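Local atomic coordinates of multisubunit Na+/H+ antiporter, D subunit (Anoxybacillus flavithermus, PDB entry 6Z16), a protein that probably helps to exchange sodium ions for protons across the cell membrane, as the D subunit of a multisubunit Mrp-type antiporter. Residues D[171-176]-D[213-218]; D[178-183]-D[203-208]; D[222-227]-D[276-281]; D[142-147]-D[161-166]. One frame throughout, in Å; residues are numbered along the deposited sequence.

Interaction 1: residues D[171-176]-D[213-218]; sequences ALFVVA and IIVFGL
Val215 wedges against Leu172 and Phe173, and around these three residues two antiparallel transmembrane helices pack together. They belong to the fold that MrpD shares with the antiporter-like subunits of the complex I membrane arm. The axes approach to 9.5 Å, with 152° between their directions. The register centres on Phe173 and Val215.

Each methyl of Val215 has its own partner. Val215 CG1 lies 3.6 Å from Phe173 CD1 and 3.7 Å from Phe173 CB, so it meets both the root and the near rim of that side chain. Val215 CG2 turns to the other neighbour and sits 3.9 Å from Leu172 CB. The fork works because CG1 stands anti to the backbone N (chi1 172°), which leaves CG2 beside that N.

Phe173 swings its ring past Val215 to reach Phe216. The two rings lean on each other obliquely, with centroids 5.6 Å apart and planes at 37°. On the other flank of Val215, Leu172 and Leu218 meet through their CD1 methyls, 4.0 Å apart.

Beyond this first shell, other helices pack on both rings. Phe133 of helix 129-148 packs on Phe173. Ser255, Ile256 and Thr259 of helix 249-263 pack on Phe216. Leu218 also touches Ile620 of the neighbouring Multisubunit Na+/H+ antiporter chain. The contact is therefore buried between helices of its own chain and a partner subunit. A potassium ion is bound about 9 Å from the Phe173 side chain. The ring-to-ring contact itself is made by Phe173 CE1, which lies 3.6 Å from Phe216 CZ.

Interaction 2: residues D[178-183]-D[203-208]; sequences AYLYAV and PILTVI
The Tyr179 ring is met obliquely by the end methyl of Ile208. CD1 of Ile208 sits 3.6 Å from Tyr179 CD2 and just as close to Tyr179 CB, so it presses into the angle where ring and stem join. The two side chains run at about a right angle to each other. This is an antiparallel helix-helix contact of the Mrp antiporter fold, between helix 153-183 and residues 203-208 of helix 203-219. The axes come within 10.5 Å, and their directions differ by 159°.

The rest of the contact is aliphatic. Ile208 has a second branch in play: its CG2, anti to the backbone N, lies 4.3 Å from Leu180 CB. Toward the end of helix 153-183, Val183 uses both methyls. Val183 CG1 faces Leu205 CD2 at 4.2 Å, and the CG2 branch runs antiparallel alongside Ile204. Leu205 CD2 also lies near Leu180 CD1, at a looser 4.4 Å.

Helix 189-198, in the connection between the two helices, adds Leu192 and Ile196 beside Leu180. Ile196 also touches Leu205. The neighbouring Multisubunit Na+/H+ antiporter chain brings its Met747 against Tyr179 and its Ala754 against Ile204. The pair is thus packed against another subunit as well as within its own chain. At the end of the contact, Val183 CG2 is 4.1 Å from Ile204 CG2.

Interaction 3: residues D[222-227]-D[276-281]; sequences IFPLYF and AWLALG
Leu278 carries most of the apolar contact, meeting Ile222 and Pro224 of a loop. Leu278 CB lies 3.9 Å from Ile222 CG2, and the two side chains cross at about a right angle. The Leu278 CD2 methyl reaches further, to 3.8 Å from Pro224 CD.

Contacts with backbone form a second group. Leu278 CD2 also rests near Phe223 O. Phe223 packs on Gly281, with Phe223 CB 3.7 Å from Gly281 C. The lack of a side chain at Gly281 lets Phe223 lie close to the helix backbone. Phe223 CG lies anti to the backbone N (chi1 179°), and the ring extends alongside Gly281. Pro224 CB sits over the centre of one face of this ring. The peptide bond between Phe223 and Pro224 is cis.

A polar link lies just beyond residues 276-281: Phe223 N hydrogen-bonds to Thr282 OG1, which also bonds to Leu278 O.

The loop joins helix 203-219 to helix 229-234, consistent with the broken transmembrane helices of complex I antiporter-like subunits. Helix 268-292 flanks it here. Val308 and Ile312 of helix 296-315 pack on Ile222, and Ile213 of helix 203-219 packs on Leu278.

Interaction 4: residues D[142-147]-D[161-166]; sequences SSYVLL and KYTLVN
Tyr162 reaches across to Ser143, Tyr144 and Leu147, and this is the dense side of the contact. Tyr162 OH donates a hydrogen bond to Ser143 OG, 3.1 Å away and at the edge of the ring. Ser143 OG is in turn bonded to Leu140 O, one turn earlier. Leu147 CD2 comes obliquely to Tyr162 CD2 at 3.6 Å.

The two tyrosine rings stand nearly square, with planes at 81° and Tyr144 CD1 3.6 Å from Tyr162 CE2. The Tyr144 ring has Thr163 CG2 over the centre of one face, a CH-pi contact of 4.1 Å to the ring centroid. Thr163 OG1 is tied back to Thr159 O in its own helix. Asn166 CB lies at the edge of the Tyr144 ring. The Asn166 amide continues past it, placing ND2 above the centre of one Tyr162 face.

The Lys161 side chain is the loose part: it is partly exposed and leads away from helix 129-148. It packs on Met613 of the neighbouring Multisubunit Na+/H+ antiporter chain.

With axes 169° apart in direction and a short connection between them, helices 129-148 and 153-183 form an antiparallel transmembrane helical hairpin of the Mrp antiporter fold.

Overall arrangement
Helix 153-183 is the common thread: it takes part in interactions 4, 1 and 2 in turn along its length. Interactions 1 and 2 also share helix 203-219. Their centres are 13 Å apart, they touch, and interaction 2 is nested inside the loop that interaction 1 closes. Interaction 4 comes first along the chain and lies about 29 Å from interaction 2, centre to centre. Interaction 3 comes last. It touches interaction 1 where Leu225 packs against Ile214 and Gly217, with 15 Å between centres. Together the contacts tie three consecutive membrane helices, the loop after them and helix 268-292 into one bundle within the antiporter family region.

Interaction 1: residues D[171-176]-D[213-218]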
loop_
_atom_site.group_PDB
_atom_site.type_symbol
_atom_site.label_atom_id
_atom_site.label_comp_id
_atom_site.label_asym_id
_atom_site.label_seq_id
_atom_site.Cartn_x
_atom_site.Cartn_y
_atom_site.Cartn_z
ATOM N N ALA D 171 36.741 37.366 -15.754
ATOM C CA ALA D 171 35.771 38.246 -15.105
ATOM C C ALA D 171 35.508 39.498 -15.936
ATOM O O ALA D 171 34.368 39.983 -16.006
ATOM C CB ALA D 171 36.261 38.619 -13.710
ATOM N N LEU D 172 36.547 40.018 -16.596
ATOM C CA LEU D 172 36.355 41.177 -17.464
ATOM C C LEU D 172 35.527 40.841 -18.700
ATOM O O LEU D 172 34.755 41.686 -19.175
ATOM C CB LEU D 172 37.710 41.758 -17.855
ATOM C CG LEU D 172 38.468 42.414 -16.697
ATOM C CD1 LEU D 172 39.885 42.756 -17.091
ATOM C CD2 LEU D 172 37.735 43.658 -16.237
ATOM N N PHE D 173 35.640 39.618 -19.226
ATOM C CA PHE D 173 34.776 39.267 -20.350
ATOM C C PHE D 173 33.333 39.086 -19.898
ATOM O O PHE D 173 32.406 39.399 -20.659
ATOM C CB PHE D 173 35.270 38.011 -21.068
ATOM C CG PHE D 173 34.573 37.763 -22.373
ATOM C CD1 PHE D 173 34.802 38.602 -23.447
ATOM C CD2 PHE D 173 33.693 36.715 -22.531
ATOM C CE1 PHE D 173 34.166 38.398 -24.653
ATOM C CE2 PHE D 173 33.056 36.510 -23.741
ATOM C CZ PHE D 173 33.294 37.349 -24.797
ATOM N N VAL D 174 33.134 38.613 -18.661
ATOM C CA VAL D 174 31.787 38.530 -18.086
ATOM C C VAL D 174 31.146 39.914 -18.000
ATOM O O VAL D 174 29.993 40.110 -18.418
ATOM C CB VAL D 174 31.833 37.849 -16.705
ATOM C CG1 VAL D 174 30.500 37.963 -16.013
ATOM C CG2 VAL D 174 32.178 36.407 -16.844
ATOM N N VAL D 175 31.889 40.902 -17.483
ATOM C CA VAL D 175 31.285 42.227 -17.329
ATOM C C VAL D 175 31.081 42.904 -18.687
ATOM O O VAL D 175 30.134 43.686 -18.857
ATOM C CB VAL D 175 32.092 43.112 -16.352
ATOM C CG1 VAL D 175 32.287 42.399 -15.030
ATOM C CG2 VAL D 175 33.410 43.565 -16.911
ATOM N N ALA D 176 31.902 42.562 -19.691
ATOM C CA ALA D 176 31.681 43.099 -21.034
ATOM C C ALA D 176 30.413 42.532 -21.666
ATOM O O ALA D 176 29.641 43.271 -22.299
ATOM C CB ALA D 176 32.895 42.812 -21.911
ATOM N N ILE D 213 38.645 44.988 -26.707
ATOM C CA ILE D 213 40.069 45.071 -27.041
ATOM C C ILE D 213 40.918 44.689 -25.841
ATOM O O ILE D 213 41.869 43.911 -25.964
ATOM C CB ILE D 213 40.446 46.479 -27.537
ATOM C CG1 ILE D 213 39.776 46.803 -28.853
ATOM C CG2 ILE D 213 41.943 46.619 -27.715
ATOM C CD1 ILE D 213 39.933 48.246 -29.235
ATOM N N ILE D 214 40.562 45.199 -24.661
ATOM C CA ILE D 214 41.346 44.916 -23.458
ATOM C C ILE D 214 41.251 43.440 -23.076
ATOM O O ILE D 214 42.262 42.810 -22.737
ATOM C CB ILE D 214 40.904 45.841 -22.313
ATOM C CG1 ILE D 214 41.181 47.294 -22.689
ATOM C CG2 ILE D 214 41.640 45.506 -21.027
ATOM C CD1 ILE D 214 40.469 48.297 -21.825
ATOM N N VAL D 215 40.057 42.847 -23.200
ATOM C CA VAL D 215 39.876 41.432 -22.863
ATOM C C VAL D 215 40.642 40.534 -23.832
ATOM O O VAL D 215 41.456 39.694 -23.421
ATOM C CB VAL D 215 38.382 41.069 -22.841
ATOM C CG1 VAL D 215 38.221 39.575 -22.686
ATOM C CG2 VAL D 215 37.678 41.777 -21.710
ATOM N N PHE D 216 40.410 40.713 -25.136
ATOM C CA PHE D 216 41.041 39.860 -26.134
ATOM C C PHE D 216 42.533 40.124 -26.269
ATOM O O PHE D 216 43.259 39.248 -26.743
ATOM C CB PHE D 216 40.348 40.047 -27.477
ATOM C CG PHE D 216 38.935 39.544 -27.509
ATOM C CD1 PHE D 216 38.501 38.571 -26.628
ATOM C CD2 PHE D 216 38.026 40.079 -28.403
ATOM C CE1 PHE D 216 37.198 38.124 -26.656
ATOM C CE2 PHE D 216 36.721 39.638 -28.432
ATOM C CZ PHE D 216 36.308 38.660 -27.557
ATOM N N GLY D 217 43.012 41.299 -25.854
ATOM C CA GLY D 217 44.434 41.537 -25.769
ATOM C C GLY D 217 45.072 41.015 -24.508
ATOM O O GLY D 217 46.291 40.837 -24.471
ATOM N N LEU D 218 44.285 40.801 -23.458
ATOM C CA LEU D 218 44.763 39.941 -22.386
ATOM C C LEU D 218 44.839 38.490 -22.838
ATOM O O LEU D 218 45.708 37.746 -22.370
ATOM C CB LEU D 218 43.868 40.083 -21.159
ATOM C CG LEU D 218 44.085 41.355 -20.350
ATOM C CD1 LEU D 218 42.990 41.536 -19.328
ATOM C CD2 LEU D 218 45.438 41.255 -19.669
#

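Interaction 2: residues D[178-183]-D[203-208]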
loop_
_atom_site.group_PDB
_atom_site.type_symbol
_atom_site.label_atom_id
_atom_site.label_comp_id
_atom_site.label_asym_id
_atom_site.label_seq_id
_atom_site.Cartn_x
_atom_site.Cartn_y
_atom_site.Cartn_z
ATOM N N ALA D 178 27.882 41.508 -19.976
ATOM C CA ALA D 178 26.787 42.110 -19.211
ATOM C C ALA D 178 26.419 43.497 -19.731
ATOM O O ALA D 178 25.234 43.802 -19.927
ATOM C CB ALA D 178 27.167 42.184 -17.736
ATOM N N TYR D 179 27.430 44.345 -19.959
ATOM C CA TYR D 179 27.201 45.680 -20.515
ATOM C C TYR D 179 26.553 45.616 -21.891
ATOM O O TYR D 179 25.594 46.352 -22.176
ATOM C CB TYR D 179 28.521 46.423 -20.630
ATOM C CG TYR D 179 29.220 46.795 -19.351
ATOM C CD1 TYR D 179 28.531 46.941 -18.163
ATOM C CD2 TYR D 179 30.594 46.959 -19.334
ATOM C CE1 TYR D 179 29.195 47.273 -16.996
ATOM C CE2 TYR D 179 31.260 47.280 -18.181
ATOM C CZ TYR D 179 30.559 47.439 -17.015
ATOM O OH TYR D 179 31.233 47.763 -15.865
ATOM N N LEU D 180 27.057 44.734 -22.758
ATOM C CA LEU D 180 26.526 44.664 -24.113
ATOM C C LEU D 180 25.125 44.062 -24.138
ATOM O O LEU D 180 24.317 44.422 -25.002
ATOM C CB LEU D 180 27.491 43.881 -25.003
ATOM C CG LEU D 180 27.212 43.841 -26.504
ATOM C CD1 LEU D 180 27.185 45.240 -27.081
ATOM C CD2 LEU D 180 28.281 43.034 -27.172
ATOM N N TYR D 181 24.805 43.180 -23.185
ATOM C CA TYR D 181 23.441 42.673 -23.093
ATOM C C TYR D 181 22.489 43.752 -22.607
ATOM O O TYR D 181 21.331 43.801 -23.033
ATOM C CB TYR D 181 23.369 41.457 -22.168
ATOM C CG TYR D 181 21.969 40.895 -22.061
ATOM C CD1 TYR D 181 21.408 40.182 -23.111
ATOM C CD2 TYR D 181 21.201 41.091 -20.920
ATOM C CE1 TYR D 181 20.127 39.675 -23.026
ATOM C CE2 TYR D 181 19.918 40.592 -20.830
ATOM C CZ TYR D 181 19.388 39.885 -21.887
ATOM O OH TYR D 181 18.114 39.379 -21.803
ATOM N N ALA D 182 22.958 44.620 -21.712
ATOM C CA ALA D 182 22.106 45.718 -21.272
ATOM C C ALA D 182 21.861 46.731 -22.377
ATOM O O ALA D 182 20.796 47.353 -22.414
ATOM C CB ALA D 182 22.719 46.413 -20.076
ATOM N N VAL D 183 22.824 46.917 -23.278
ATOM C CA VAL D 183 22.600 47.842 -24.386
ATOM C C VAL D 183 21.705 47.219 -25.453
ATOM O O VAL D 183 20.698 47.809 -25.859
ATOM C CB VAL D 183 23.937 48.307 -24.984
ATOM C CG1 VAL D 183 23.679 49.204 -26.160
ATOM C CG2 VAL D 183 24.746 49.032 -23.946
ATOM N N PRO D 203 27.956 56.492 -27.922
ATOM C CA PRO D 203 29.330 56.375 -27.406
ATOM C C PRO D 203 29.584 55.140 -26.557
ATOM O O PRO D 203 30.752 54.729 -26.409
ATOM C CB PRO D 203 29.488 57.650 -26.572
ATOM C CG PRO D 203 28.460 58.581 -27.105
ATOM C CD PRO D 203 27.307 57.730 -27.467
ATOM N N ILE D 204 28.533 54.539 -25.994
ATOM C CA ILE D 204 28.725 53.396 -25.112
ATOM C C ILE D 204 29.203 52.185 -25.902
ATOM O O ILE D 204 29.967 51.370 -25.384
ATOM C CB ILE D 204 27.439 53.122 -24.299
ATOM C CG1 ILE D 204 27.706 52.125 -23.175
ATOM C CG2 ILE D 204 26.284 52.681 -25.171
ATOM C CD1 ILE D 204 28.630 52.654 -22.112
ATOM N N LEU D 205 28.844 52.099 -27.189
ATOM C CA LEU D 205 29.333 51.017 -28.037
ATOM C C LEU D 205 30.832 51.136 -28.273
ATOM O O LEU D 205 31.540 50.123 -28.317
ATOM C CB LEU D 205 28.574 51.015 -29.358
ATOM C CG LEU D 205 27.094 50.669 -29.243
ATOM C CD1 LEU D 205 26.403 50.847 -30.576
ATOM C CD2 LEU D 205 26.931 49.256 -28.741
ATOM N N THR D 206 31.332 52.367 -28.386
ATOM C CA THR D 206 32.768 52.590 -28.475
ATOM C C THR D 206 33.466 52.169 -27.188
ATOM O O THR D 206 34.532 51.536 -27.231
ATOM C CB THR D 206 33.041 54.060 -28.779
ATOM O OG1 THR D 206 32.315 54.446 -29.951
ATOM C CG2 THR D 206 34.513 54.287 -29.024
ATOM N N VAL D 207 32.855 52.475 -26.034
ATOM C CA VAL D 207 33.455 52.085 -24.752
ATOM C C VAL D 207 33.505 50.561 -24.609
ATOM O O VAL D 207 34.507 49.991 -24.144
ATOM C CB VAL D 207 32.689 52.740 -23.585
ATOM C CG1 VAL D 207 33.310 52.370 -22.257
ATOM C CG2 VAL D 207 32.658 54.239 -23.741
ATOM N N ILE D 208 32.455 49.870 -25.060
ATOM C CA ILE D 208 32.439 48.414 -24.909
ATOM C C ILE D 208 33.369 47.753 -25.926
ATOM O O ILE D 208 33.981 46.721 -25.627
ATOM C CB ILE D 208 31.001 47.861 -24.994
ATOM C CG1 ILE D 208 30.095 48.553 -23.983
ATOM C CG2 ILE D 208 30.945 46.392 -24.651
ATOM C CD1 ILE D 208 30.638 48.580 -22.588
#

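Interaction 3: residues D[222-227]-D[276-281]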
loop_
_atom_site.group_PDB
_atom_site.type_symbol
_atom_site.label_atom_id
_atom_site.label_comp_id
_atom_site.label_asym_id
_atom_site.label_seq_id
_atom_site.Cartn_x
_atom_site.Cartn_y
_atom_site.Cartn_z
ATOM N N ILE D 222 48.884 41.666 -26.407
ATOM C CA ILE D 222 49.099 42.963 -27.022
ATOM C C ILE D 222 49.866 43.808 -26.009
ATOM O O ILE D 222 49.862 43.529 -24.816
ATOM C CB ILE D 222 47.741 43.612 -27.415
ATOM C CG1 ILE D 222 46.902 42.634 -28.220
ATOM C CG2 ILE D 222 47.885 44.832 -28.290
ATOM C CD1 ILE D 222 47.550 42.157 -29.470
ATOM N N PHE D 223 50.598 44.808 -26.483
ATOM C CA PHE D 223 51.019 45.882 -25.597
ATOM C C PHE D 223 49.813 46.765 -25.277
ATOM O O PHE D 223 49.037 47.098 -26.177
ATOM C CB PHE D 223 52.123 46.711 -26.257
ATOM C CG PHE D 223 52.616 47.860 -25.423
ATOM C CD1 PHE D 223 53.518 47.648 -24.392
ATOM C CD2 PHE D 223 52.182 49.154 -25.675
ATOM C CE1 PHE D 223 53.971 48.698 -23.626
ATOM C CE2 PHE D 223 52.628 50.206 -24.910
ATOM C CZ PHE D 223 53.525 49.979 -23.885
ATOM N N PRO D 224 49.630 47.179 -24.012
ATOM C CA PRO D 224 50.391 46.903 -22.793
ATOM C C PRO D 224 49.758 45.830 -21.917
ATOM O O PRO D 224 49.622 46.018 -20.713
ATOM C CB PRO D 224 50.366 48.242 -22.073
ATOM C CG PRO D 224 49.048 48.791 -22.434
ATOM C CD PRO D 224 48.741 48.339 -23.829
ATOM N N LEU D 225 49.363 44.715 -22.525
ATOM C CA LEU D 225 48.677 43.637 -21.828
ATOM C C LEU D 225 49.426 42.319 -21.977
ATOM O O LEU D 225 48.826 41.252 -21.843
ATOM C CB LEU D 225 47.256 43.507 -22.373
ATOM C CG LEU D 225 46.399 44.765 -22.271
ATOM C CD1 LEU D 225 45.114 44.609 -23.039
ATOM C CD2 LEU D 225 46.118 45.087 -20.825
ATOM N N TYR D 226 50.724 42.373 -22.269
ATOM C CA TYR D 226 51.487 41.200 -22.676
ATOM C C TYR D 226 52.253 40.560 -21.536
ATOM O O TYR D 226 52.853 39.503 -21.741
ATOM C CB TYR D 226 52.491 41.571 -23.784
ATOM C CG TYR D 226 53.678 42.390 -23.307
ATOM C CD1 TYR D 226 53.585 43.766 -23.183
ATOM C CD2 TYR D 226 54.904 41.788 -23.017
ATOM C CE1 TYR D 226 54.657 44.511 -22.745
ATOM C CE2 TYR D 226 55.969 42.521 -22.568
ATOM C CZ TYR D 226 55.842 43.881 -22.437
ATOM O OH TYR D 226 56.920 44.613 -22.010
ATOM N N PHE D 227 52.263 41.189 -20.361
ATOM C CA PHE D 227 53.329 41.003 -19.384
ATOM C C PHE D 227 53.333 39.623 -18.741
ATOM O O PHE D 227 54.325 39.251 -18.106
ATOM C CB PHE D 227 53.203 42.066 -18.295
ATOM C CG PHE D 227 53.408 43.469 -18.782
ATOM C CD1 PHE D 227 54.681 43.999 -18.908
ATOM C CD2 PHE D 227 52.318 44.269 -19.087
ATOM C CE1 PHE D 227 54.864 45.292 -19.339
ATOM C CE2 PHE D 227 52.502 45.567 -19.520
ATOM C CZ PHE D 227 53.776 46.073 -19.648
ATOM N N ALA D 276 45.885 50.654 -34.268
ATOM C CA ALA D 276 47.159 50.959 -34.910
ATOM C C ALA D 276 48.247 51.254 -33.885
ATOM O O ALA D 276 49.357 50.711 -33.975
ATOM C CB ALA D 276 46.988 52.134 -35.867
ATOM N N TRP D 277 47.942 52.085 -32.878
ATOM C CA TRP D 277 48.986 52.397 -31.899
ATOM C C TRP D 277 49.307 51.219 -30.982
ATOM O O TRP D 277 50.483 51.018 -30.633
ATOM C CB TRP D 277 48.623 53.629 -31.076
ATOM C CG TRP D 277 48.700 54.888 -31.868
ATOM C CD1 TRP D 277 47.664 55.672 -32.261
ATOM C CD2 TRP D 277 49.882 55.471 -32.435
ATOM N NE1 TRP D 277 48.124 56.731 -33.001
ATOM C CE2 TRP D 277 49.484 56.626 -33.129
ATOM C CE3 TRP D 277 51.243 55.137 -32.405
ATOM C CZ2 TRP D 277 50.394 57.451 -33.791
ATOM C CZ3 TRP D 277 52.143 55.955 -33.063
ATOM C CH2 TRP D 277 51.715 57.099 -33.745
ATOM N N LEU D 278 48.303 50.411 -30.615
ATOM C CA LEU D 278 48.582 49.225 -29.806
ATOM C C LEU D 278 49.410 48.205 -30.580
ATOM O O LEU D 278 50.307 47.564 -30.016
ATOM C CB LEU D 278 47.279 48.594 -29.317
ATOM C CG LEU D 278 46.418 49.388 -28.334
ATOM C CD1 LEU D 278 45.108 48.675 -28.091
ATOM C CD2 LEU D 278 47.143 49.655 -27.030
ATOM N N ALA D 279 49.156 48.079 -31.886
ATOM C CA ALA D 279 49.924 47.159 -32.716
ATOM C C ALA D 279 51.364 47.616 -32.888
ATOM O O ALA D 279 52.284 46.785 -32.867
ATOM C CB ALA D 279 49.252 47.010 -34.073
ATOM N N LEU D 280 51.580 48.925 -33.078
ATOM C CA LEU D 280 52.946 49.440 -33.185
ATOM C C LEU D 280 53.727 49.212 -31.900
ATOM O O LEU D 280 54.892 48.791 -31.942
ATOM C CB LEU D 280 52.939 50.926 -33.539
ATOM C CG LEU D 280 52.449 51.310 -34.932
ATOM C CD1 LEU D 280 52.418 52.821 -35.085
ATOM C CD2 LEU D 280 53.305 50.666 -36.004
ATOM N N GLY D 281 53.087 49.447 -30.748
ATOM C CA GLY D 281 53.732 49.143 -29.482
ATOM C C GLY D 281 54.033 47.669 -29.299
ATOM O O GLY D 281 55.080 47.311 -28.745
#

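Interaction 4: residues D[142-147]-D[161-166]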
loop_
_atom_site.group_PDB
_atom_site.type_symbol
_atom_site.label_atom_id
_atom_site.label_comp_id
_atom_site.label_asym_id
_atom_site.label_seq_id
_atom_site.Cartn_x
_atom_site.Cartn_y
_atom_site.Cartn_z
ATOM N N SER D 142 42.107 23.631 -19.639
ATOM C CA SER D 142 43.030 22.611 -20.127
ATOM C C SER D 142 44.460 23.133 -20.213
ATOM O O SER D 142 45.403 22.386 -19.926
ATOM C CB SER D 142 42.556 22.101 -21.478
ATOM O OG SER D 142 42.501 23.169 -22.393
ATOM N N SER D 143 44.638 24.418 -20.537
ATOM C CA SER D 143 45.985 24.980 -20.583
ATOM C C SER D 143 46.589 25.135 -19.190
ATOM O O SER D 143 47.801 24.958 -19.027
ATOM C CB SER D 143 45.976 26.320 -21.312
ATOM O OG SER D 143 45.301 27.301 -20.559
ATOM N N TYR D 144 45.763 25.471 -18.183
ATOM C CA TYR D 144 46.215 25.496 -16.786
ATOM C C TYR D 144 46.769 24.146 -16.376
ATOM O O TYR D 144 47.851 24.050 -15.779
ATOM C CB TYR D 144 45.071 25.811 -15.823
ATOM C CG TYR D 144 44.349 27.121 -15.925
ATOM C CD1 TYR D 144 44.916 28.242 -16.508
ATOM C CD2 TYR D 144 43.054 27.212 -15.453
ATOM C CE1 TYR D 144 44.193 29.424 -16.601
ATOM C CE2 TYR D 144 42.340 28.364 -15.542
ATOM C CZ TYR D 144 42.903 29.464 -16.111
ATOM O OH TYR D 144 42.133 30.591 -16.166
ATOM N N VAL D 145 46.017 23.085 -16.678
ATOM C CA VAL D 145 46.418 21.770 -16.196
ATOM C C VAL D 145 47.632 21.259 -16.967
ATOM O O VAL D 145 48.550 20.678 -16.377
ATOM C CB VAL D 145 45.240 20.784 -16.260
ATOM C CG1 VAL D 145 45.644 19.498 -15.630
ATOM C CG2 VAL D 145 44.041 21.338 -15.538
ATOM N N LEU D 146 47.680 21.499 -18.287
ATOM C CA LEU D 146 48.850 21.113 -19.075
ATOM C C LEU D 146 50.091 21.906 -18.687
ATOM O O LEU D 146 51.210 21.398 -18.803
ATOM C CB LEU D 146 48.568 21.280 -20.567
ATOM C CG LEU D 146 47.669 20.254 -21.248
ATOM C CD1 LEU D 146 47.325 20.708 -22.640
ATOM C CD2 LEU D 146 48.396 18.937 -21.303
ATOM N N LEU D 147 49.916 23.135 -18.208
ATOM C CA LEU D 147 51.041 23.900 -17.693
ATOM C C LEU D 147 51.542 23.339 -16.369
ATOM O O LEU D 147 52.753 23.285 -16.134
ATOM C CB LEU D 147 50.628 25.361 -17.546
ATOM C CG LEU D 147 51.628 26.383 -17.024
ATOM C CD1 LEU D 147 52.823 26.456 -17.916
ATOM C CD2 LEU D 147 50.962 27.728 -16.960
ATOM N N LYS D 161 50.905 32.377 -11.642
ATOM C CA LYS D 161 50.878 33.651 -12.373
ATOM C C LYS D 161 49.869 33.629 -13.529
ATOM O O LYS D 161 49.008 34.521 -13.646
ATOM C CB LYS D 161 52.268 33.967 -12.922
ATOM C CG LYS D 161 53.234 34.763 -12.042
ATOM C CD LYS D 161 53.681 34.004 -10.809
ATOM C CE LYS D 161 54.769 34.734 -10.048
ATOM N NZ LYS D 161 56.012 34.837 -10.841
ATOM N N TYR D 162 49.967 32.602 -14.386
ATOM C CA TYR D 162 49.120 32.475 -15.570
ATOM C C TYR D 162 47.647 32.337 -15.198
ATOM O O TYR D 162 46.770 32.953 -15.833
ATOM C CB TYR D 162 49.614 31.269 -16.370
ATOM C CG TYR D 162 48.860 30.928 -17.624
ATOM C CD1 TYR D 162 48.969 31.712 -18.755
ATOM C CD2 TYR D 162 48.084 29.784 -17.695
ATOM C CE1 TYR D 162 48.295 31.390 -19.912
ATOM C CE2 TYR D 162 47.408 29.454 -18.845
ATOM C CZ TYR D 162 47.516 30.263 -19.951
ATOM O OH TYR D 162 46.844 29.944 -21.101
ATOM N N THR D 163 47.365 31.574 -14.135
ATOM C CA THR D 163 45.996 31.353 -13.690
ATOM C C THR D 163 45.384 32.637 -13.159
ATOM O O THR D 163 44.222 32.940 -13.457
ATOM C CB THR D 163 45.977 30.274 -12.611
ATOM O OG1 THR D 163 46.700 29.131 -13.072
ATOM C CG2 THR D 163 44.558 29.855 -12.320
ATOM N N LEU D 164 46.173 33.411 -12.403
ATOM C CA LEU D 164 45.722 34.688 -11.858
ATOM C C LEU D 164 45.303 35.651 -12.968
ATOM O O LEU D 164 44.210 36.247 -12.918
ATOM C CB LEU D 164 46.862 35.269 -11.023
ATOM C CG LEU D 164 46.742 36.306 -9.915
ATOM C CD1 LEU D 164 47.964 36.142 -9.036
ATOM C CD2 LEU D 164 46.664 37.700 -10.447
ATOM N N VAL D 165 46.147 35.765 -14.006
ATOM C CA VAL D 165 45.860 36.676 -15.119
ATOM C C VAL D 165 44.600 36.255 -15.865
ATOM O O VAL D 165 43.743 37.091 -16.199
ATOM C CB VAL D 165 47.062 36.747 -16.075
ATOM C CG1 VAL D 165 46.766 37.668 -17.246
ATOM C CG2 VAL D 165 48.251 37.221 -15.352
ATOM N N ASN D 166 44.448 34.952 -16.112
ATOM C CA ASN D 166 43.308 34.527 -16.915
ATOM C C ASN D 166 42.001 34.573 -16.135
ATOM O O ASN D 166 40.940 34.763 -16.739
ATOM C CB ASN D 166 43.564 33.142 -17.471
ATOM C CG ASN D 166 44.639 33.140 -18.507
ATOM O OD1 ASN D 166 44.653 33.976 -19.408
ATOM N ND2 ASN D 166 45.575 32.225 -18.370
#